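Local coordinates for neurotoxin (Clostridium botulinum, PDB 1ZB7), which acts as a zinc endopeptidase in the host cytosol, cleaving synaptobrevins (VAMP1, VAMP2 and VAMP3), VAMP2 at an Ala-Ala bond and the others probably at the equivalent site, at residues F397-A400 against S401-L404; G410-K413 against A414-K417; I314-S317 against L318-I322. All blocks are in the same frame, centred on the assembly; numbering follows the deposited sequence.

In the fold
Interactions 1 and 2 are successive turns of one long loop between strands 377-381 and 421-422, and both are partly buried. They touch: L404 O probably accepts from G410 N, and N398 ND2 probably donates to Q411 OE1. Interaction 3 lies on the opposite side of the chain's centre, about 49 Å and 51 Å away between centres, at the exposed start of helix 316-327. The chemistry follows the setting. Main-chain bonds close the turn of 397-404, asparagine side chains brace that of 410-417, and 314-322 relies on an aspartate cap and an apolar contact of I314 with Y319, both suited to a surface helix end.

Interaction 1: residues F397-A400 against S401-L404; sequences FNIA and SKNL
I399 and A400 offer their carbonyl oxygens to the amides of K402, N403 and L404, and these bonds wind the chain into a single tight turn. I399 O accepts from K402 N at 3.0 Å and from L404 N, also at 3.0 Å; the two donors arrive from opposite faces of the carbonyl plane, so this one oxygen is gripped on both sides. Within that embrace N403 N reaches A400 O at 2.9 Å. N403 has the positive phi (54°) that ends the right-handed winding, a conformation asparagine tolerates better than most residues with a side chain. Past it, L404 comes back over the start of the turn, where its O receives a CA-H...O contact from N398 CA at 3.3 Å.

N398 is itself the centre of an inverse gamma turn; its ND2 points elsewhere, bonding to G365 O and Q411 OE1, which ties the turn to neighbouring loops. I399 is buried and branched. Its CG2, anti to the backbone N, meets S401 OG at 3.4 Å and touches K402 CG at 4.0 Å, so the methyl is flanked by a hydroxyl and by the aliphatic part of a lysine whose NZ goes on to T389 O. Small A400 and S401 fit the exposed bend. L404 lays CB against F397 O at 3.7 Å, and its buried leucyl end packs on V415 and N416. F397 turns its ring away, to edge-to-face contacts with Y391 and F221.

The pairing of L404 N with I399 O around N403 N with A400 O, with positive phi at N403, is a Schellman motif, here closing a short 3-10 turn in the loop between strands 377-381 and 421-422 of this zinc protease.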
loop_
_atom_site.group_PDB
_atom_site.type_symbol
_atom_site.label_atom_id
_atom_site.label_comp_id
_atom_site.label_asym_id
_atom_site.label_seq_id
_atom_site.Cartn_x
_atom_site.Cartn_y
_atom_site.Cartn_z
ATOM N N PHE A 397 12.409 -20.680 16.183
ATOM C CA PHE A 397 13.443 -19.921 16.913
ATOM C C PHE A 397 12.984 -19.582 18.318
ATOM O O PHE A 397 13.806 -19.260 19.181
ATOM C CB PHE A 397 13.772 -18.557 16.221
ATOM C CG PHE A 397 14.445 -18.669 14.860
ATOM C CD1 PHE A 397 15.753 -19.088 14.747
ATOM C CD2 PHE A 397 13.750 -18.314 13.690
ATOM C CE1 PHE A 397 16.365 -19.168 13.481
ATOM C CE2 PHE A 397 14.369 -18.392 12.435
ATOM C CZ PHE A 397 15.682 -18.815 12.355
ATOM N N ASN A 398 11.685 -19.655 18.541
ATOM C CA ASN A 398 11.056 -19.081 19.730
ATOM C C ASN A 398 10.959 -20.146 20.876
ATOM O O ASN A 398 9.885 -20.502 21.336
ATOM C CB ASN A 398 9.666 -18.491 19.402
ATOM C CG ASN A 398 9.726 -17.306 18.397
ATOM O OD1 ASN A 398 10.649 -16.571 18.432
ATOM N ND2 ASN A 398 8.685 -17.119 17.560
ATOM N N ILE A 399 12.113 -20.640 21.271
ATOM C CA ILE A 399 12.248 -21.825 22.174
ATOM C C ILE A 399 12.050 -21.424 23.656
ATOM O O ILE A 399 12.784 -20.584 24.206
ATOM C CB ILE A 399 13.617 -22.437 21.981
ATOM C CG1 ILE A 399 13.753 -22.890 20.484
ATOM C CG2 ILE A 399 13.833 -23.625 22.915
ATOM C CD1 ILE A 399 15.200 -23.044 20.061
ATOM N N ALA A 400 10.963 -21.924 24.242
ATOM C CA ALA A 400 10.605 -21.515 25.647
ATOM C C ALA A 400 11.728 -21.801 26.652
ATOM O O ALA A 400 11.988 -20.967 27.573
ATOM C CB ALA A 400 9.296 -22.156 26.082
ATOM N N SER A 401 12.467 -22.895 26.446
ATOM C CA SER A 401 13.524 -23.260 27.444
ATOM C C SER A 401 14.682 -22.259 27.411
ATOM O O SER A 401 15.505 -22.181 28.383
ATOM C CB SER A 401 14.066 -24.700 27.280
ATOM O OG SER A 401 14.620 -24.910 25.987
ATOM N N LYS A 402 14.781 -21.472 26.330
ATOM C CA LYS A 402 15.839 -20.434 26.337
ATOM C C LYS A 402 15.290 -19.053 26.599
ATOM O O LYS A 402 15.998 -18.063 26.430
ATOM C CB LYS A 402 16.650 -20.463 25.052
ATOM C CG LYS A 402 17.067 -21.846 24.575
ATOM C CD LYS A 402 17.785 -21.706 23.229
ATOM C CE LYS A 402 19.017 -20.780 23.303
ATOM N NZ LYS A 402 20.053 -21.023 22.217
ATOM N N ASN A 403 14.049 -19.002 27.069
ATOM C CA ASN A 403 13.312 -17.746 27.200
ATOM C C ASN A 403 13.266 -16.943 25.895
ATOM O O ASN A 403 13.418 -15.713 25.893
ATOM C CB ASN A 403 13.864 -16.869 28.384
ATOM C CG ASN A 403 12.790 -15.900 28.956
ATOM O OD1 ASN A 403 11.553 -16.171 28.905
ATOM N ND2 ASN A 403 13.258 -14.764 29.512
ATOM N N LEU A 404 13.074 -17.647 24.787
ATOM C CA LEU A 404 12.929 -16.981 23.467
ATOM C C LEU A 404 11.513 -17.027 22.960
ATOM O O LEU A 404 11.229 -16.572 21.816
ATOM C CB LEU A 404 13.941 -17.545 22.469
ATOM C CG LEU A 404 15.423 -17.300 22.834
ATOM C CD1 LEU A 404 16.362 -17.924 21.862
ATOM C CD2 LEU A 404 15.774 -15.815 22.900
#

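Interaction 2: residues G410-K413 against A414-K417; sequences GQNK and AVNK
A414 begins the return by giving its N to the side chain of N412, with OD1 at 3.1 Å. N412 can accept because its CG swings anti to the backbone N (chi1 -170°), carrying the amide forward over the bend; the same OD1 has a weak second bond from R218. The methyl of A414, small enough for this exposed corner, lies 3.7 Å from OD1.

V415 N comes next, above the plane of the N412 carbonyl and 3.2 Å from its O. The V415 side chain crosses that of N412 at about a right angle, CG2 resting 3.9 Å from CG of the amide.

N416 uses both of its nitrogens. Its N meets N412 O at 3.0 Å in a nearly straight bond, while ND2 reaches back to G410 O at 2.8 Å, in the carbonyl plane on a lone pair and in its own amide plane. A buried asparagine suits this place, since its donor satisfies a main-chain oxygen.

K417 curls back, bent at chi4, to bring NZ 3.2 Å from K413 O, which Y420 OH also meets. K413 sends its own ammonium to E422 in a salt bridge.

N412, whose side chain takes A414 N while its O takes V415 N and N416 N, forms an Asx turn within an Asx motif, set beside outer strand 215-221 through backbone bonds of Q411 and K413.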
loop_
_atom_site.group_PDB
_atom_site.type_symbol
_atom_site.label_atom_id
_atom_site.label_comp_id
_atom_site.label_asym_id
_atom_site.label_seq_id
_atom_site.Cartn_x
_atom_site.Cartn_y
_atom_site.Cartn_z
ATOM N N GLY A 410 13.005 -14.877 20.088
ATOM C CA GLY A 410 13.864 -15.707 19.237
ATOM C C GLY A 410 13.951 -15.200 17.783
ATOM O O GLY A 410 14.848 -15.550 17.086
ATOM N N GLN A 411 12.997 -14.376 17.359
ATOM C CA GLN A 411 13.022 -13.715 16.034
ATOM C C GLN A 411 13.533 -12.262 16.111
ATOM O O GLN A 411 13.664 -11.575 15.110
ATOM C CB GLN A 411 11.619 -13.717 15.427
ATOM C CG GLN A 411 11.088 -15.120 14.954
ATOM C CD GLN A 411 9.677 -14.994 14.412
ATOM O OE1 GLN A 411 8.738 -15.221 15.126
ATOM N NE2 GLN A 411 9.538 -14.505 13.202
ATOM N N ASN A 412 13.868 -11.825 17.306
ATOM C CA ASN A 412 14.256 -10.434 17.567
ATOM C C ASN A 412 15.715 -10.257 17.193
ATOM O O ASN A 412 16.567 -10.865 17.789
ATOM C CB ASN A 412 13.994 -10.110 19.044
ATOM C CG ASN A 412 14.122 -8.611 19.373
ATOM O OD1 ASN A 412 15.001 -7.927 18.873
ATOM N ND2 ASN A 412 13.217 -8.112 20.219
ATOM N N LYS A 413 16.021 -9.424 16.190
ATOM C CA LYS A 413 17.444 -9.338 15.764
ATOM C C LYS A 413 18.377 -8.904 16.934
ATOM O O LYS A 413 19.560 -9.287 16.927
ATOM C CB LYS A 413 17.649 -8.332 14.662
ATOM C CG LYS A 413 17.466 -8.743 13.216
ATOM C CD LYS A 413 18.773 -8.252 12.547
ATOM C CE LYS A 413 18.555 -7.647 11.299
ATOM N NZ LYS A 413 19.901 -7.109 10.911
ATOM N N ALA A 414 17.881 -8.045 17.848
ATOM C CA ALA A 414 18.757 -7.525 18.939
ATOM C C ALA A 414 19.016 -8.537 20.053
ATOM O O ALA A 414 20.023 -8.429 20.698
ATOM C CB ALA A 414 18.228 -6.243 19.541
ATOM N N VAL A 415 18.135 -9.517 20.243
ATOM C CA VAL A 415 18.201 -10.501 21.276
ATOM C C VAL A 415 18.802 -11.829 20.817
ATOM O O VAL A 415 19.517 -12.422 21.554
ATOM C CB VAL A 415 16.799 -10.801 21.789
ATOM C CG1 VAL A 415 16.778 -12.023 22.753
ATOM C CG2 VAL A 415 16.240 -9.650 22.476
ATOM N N ASN A 416 18.431 -12.351 19.651
ATOM C CA ASN A 416 18.843 -13.697 19.260
ATOM C C ASN A 416 19.937 -13.636 18.167
ATOM O O ASN A 416 19.822 -14.207 17.080
ATOM C CB ASN A 416 17.606 -14.538 18.811
ATOM C CG ASN A 416 17.925 -16.022 18.778
ATOM O OD1 ASN A 416 18.959 -16.409 19.315
ATOM N ND2 ASN A 416 17.095 -16.851 18.095
ATOM N N LYS A 417 20.963 -12.868 18.460
ATOM C CA LYS A 417 22.082 -12.649 17.546
ATOM C C LYS A 417 22.825 -13.907 17.092
ATOM O O LYS A 417 23.363 -13.974 15.990
ATOM C CB LYS A 417 23.074 -11.669 18.203
ATOM C CG LYS A 417 22.530 -10.251 18.322
ATOM C CD LYS A 417 23.678 -9.219 18.475
ATOM C CE LYS A 417 23.230 -7.754 18.238
ATOM N NZ LYS A 417 22.332 -7.686 16.994
#

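Interaction 3: residues I314-S317 against L318-I322; sequences IDIS and LYKQI
D315, I316 and S317 hand their carbonyls forward to Y319, K320 and Q321, the i to i+4 bonds of a helix getting under way: K320 N to I316 O at 2.8 Å and Q321 N to S317 O at 3.1 Å are sound, whereas Y319 N to D315 O, at the very start, is weak.

The side chain of D315 deals with an amide of the first turn. With CG anti to the backbone N (chi1 -178°), its carboxylate is carried over the helix end, and OD2 takes L318 N at 2.9 Å, met nearly along the C-O bond. Aspartate suits this exposed position: it can accept from a helix amide, and its negative charge would probably be favoured by the positive end of the helix dipole.

I314, just before the cap, reaches round to Y319, its CG2 3.9 Å from CD1 as the two side chains cross at about a right angle. The edge of the same ring faces D315 O, which lies in the ring plane 3.3 Å from CD1. I314 and Y319 both also pack on L119. On another side, I316 and K320 run side by side, CG2 against CE at 3.8 Å; the extended lysine thus lends its methylenes to the isoleucine while NZ goes to L303 O and V306 O.

D315 is the N-cap of helix 316-327, its OD2 accepting from L318 N, and the I314-Y319 contact, from the residue before the cap to the fourth after it, is a hydrophobic staple.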
loop_
_atom_site.group_PDB
_atom_site.type_symbol
_atom_site.label_atom_id
_atom_site.label_comp_id
_atom_site.label_asym_id
_atom_site.label_seq_id
_atom_site.Cartn_x
_atom_site.Cartn_y
_atom_site.Cartn_z
ATOM N N ILE A 314 -4.553 -43.918 -19.122
ATOM C CA ILE A 314 -5.360 -43.031 -18.279
ATOM C C ILE A 314 -6.714 -43.691 -18.043
ATOM O O ILE A 314 -7.455 -43.924 -18.943
ATOM C CB ILE A 314 -5.549 -41.591 -18.876
ATOM C CG1 ILE A 314 -4.194 -40.884 -19.030
ATOM C CG2 ILE A 314 -6.484 -40.703 -17.997
ATOM C CD1 ILE A 314 -3.548 -40.501 -17.759
ATOM N N ASP A 315 -7.034 -43.972 -16.812
ATOM C CA ASP A 315 -8.301 -44.566 -16.475
ATOM C C ASP A 315 -9.245 -43.434 -16.140
ATOM O O ASP A 315 -9.097 -42.813 -15.109
ATOM C CB ASP A 315 -8.144 -45.457 -15.262
ATOM C CG ASP A 315 -9.457 -46.158 -14.894
ATOM O OD1 ASP A 315 -9.622 -47.345 -15.319
ATOM O OD2 ASP A 315 -10.323 -45.522 -14.269
ATOM N N ILE A 316 -10.186 -43.171 -17.041
ATOM C CA ILE A 316 -11.089 -42.018 -16.978
ATOM C C ILE A 316 -11.900 -41.871 -15.688
ATOM O O ILE A 316 -11.982 -40.758 -15.119
ATOM C CB ILE A 316 -12.141 -42.093 -18.125
ATOM C CG1 ILE A 316 -11.456 -42.123 -19.495
ATOM C CG2 ILE A 316 -13.026 -40.910 -18.115
ATOM C CD1 ILE A 316 -10.340 -41.213 -19.638
ATOM N N SER A 317 -12.570 -42.941 -15.282
ATOM C CA SER A 317 -13.428 -42.925 -14.071
ATOM C C SER A 317 -12.617 -42.704 -12.822
ATOM O O SER A 317 -13.025 -42.076 -11.913
ATOM C CB SER A 317 -14.138 -44.277 -13.903
ATOM O OG SER A 317 -15.141 -44.344 -14.930
ATOM N N LEU A 318 -11.438 -43.254 -12.758
ATOM C CA LEU A 318 -10.602 -42.981 -11.637
ATOM C C LEU A 318 -10.309 -41.425 -11.502
ATOM O O LEU A 318 -10.445 -40.839 -10.462
ATOM C CB LEU A 318 -9.300 -43.724 -11.879
ATOM C CG LEU A 318 -8.223 -43.479 -10.907
ATOM C CD1 LEU A 318 -8.763 -43.635 -9.424
ATOM C CD2 LEU A 318 -7.183 -44.470 -11.198
ATOM N N TYR A 319 -9.936 -40.783 -12.601
ATOM C CA TYR A 319 -9.632 -39.400 -12.574
ATOM C C TYR A 319 -10.855 -38.519 -12.409
ATOM O O TYR A 319 -10.747 -37.508 -11.822
ATOM C CB TYR A 319 -8.876 -39.030 -13.854
ATOM C CG TYR A 319 -7.430 -39.342 -13.686
ATOM C CD1 TYR A 319 -6.927 -40.571 -14.148
ATOM C CD2 TYR A 319 -6.583 -38.450 -13.052
ATOM C CE1 TYR A 319 -5.581 -40.864 -13.967
ATOM C CE2 TYR A 319 -5.238 -38.739 -12.928
ATOM C CZ TYR A 319 -4.777 -39.957 -13.344
ATOM O OH TYR A 319 -3.532 -40.330 -13.168
ATOM N N LYS A 320 -11.994 -38.885 -12.975
ATOM C CA LYS A 320 -13.264 -38.256 -12.621
ATOM C C LYS A 320 -13.540 -38.243 -11.119
ATOM O O LYS A 320 -13.995 -37.238 -10.565
ATOM C CB LYS A 320 -14.424 -38.889 -13.382
ATOM C CG LYS A 320 -14.439 -38.548 -14.855
ATOM C CD LYS A 320 -15.657 -39.109 -15.561
ATOM C CE LYS A 320 -15.791 -38.574 -17.030
ATOM N NZ LYS A 320 -17.227 -38.597 -17.735
ATOM N N GLN A 321 -13.289 -39.367 -10.466
ATOM C CA GLN A 321 -13.431 -39.445 -9.004
ATOM C C GLN A 321 -12.452 -38.545 -8.146
ATOM O O GLN A 321 -12.804 -37.931 -7.149
ATOM C CB GLN A 321 -13.337 -40.888 -8.588
ATOM C CG GLN A 321 -13.517 -41.079 -7.087
ATOM C CD GLN A 321 -14.957 -40.885 -6.554
ATOM O OE1 GLN A 321 -15.903 -41.603 -6.963
ATOM N NE2 GLN A 321 -15.109 -39.960 -5.581
ATOM N N ILE A 322 -11.220 -38.548 -8.544
ATOM C CA ILE A 322 -10.237 -37.657 -8.047
ATOM C C ILE A 322 -10.693 -36.162 -8.138
ATOM O O ILE A 322 -10.632 -35.408 -7.144
ATOM C CB ILE A 322 -8.919 -37.898 -8.814
ATOM C CG1 ILE A 322 -8.307 -39.230 -8.383
ATOM C CG2 ILE A 322 -7.924 -36.814 -8.549
ATOM C CD1 ILE A 322 -6.978 -39.551 -9.148
#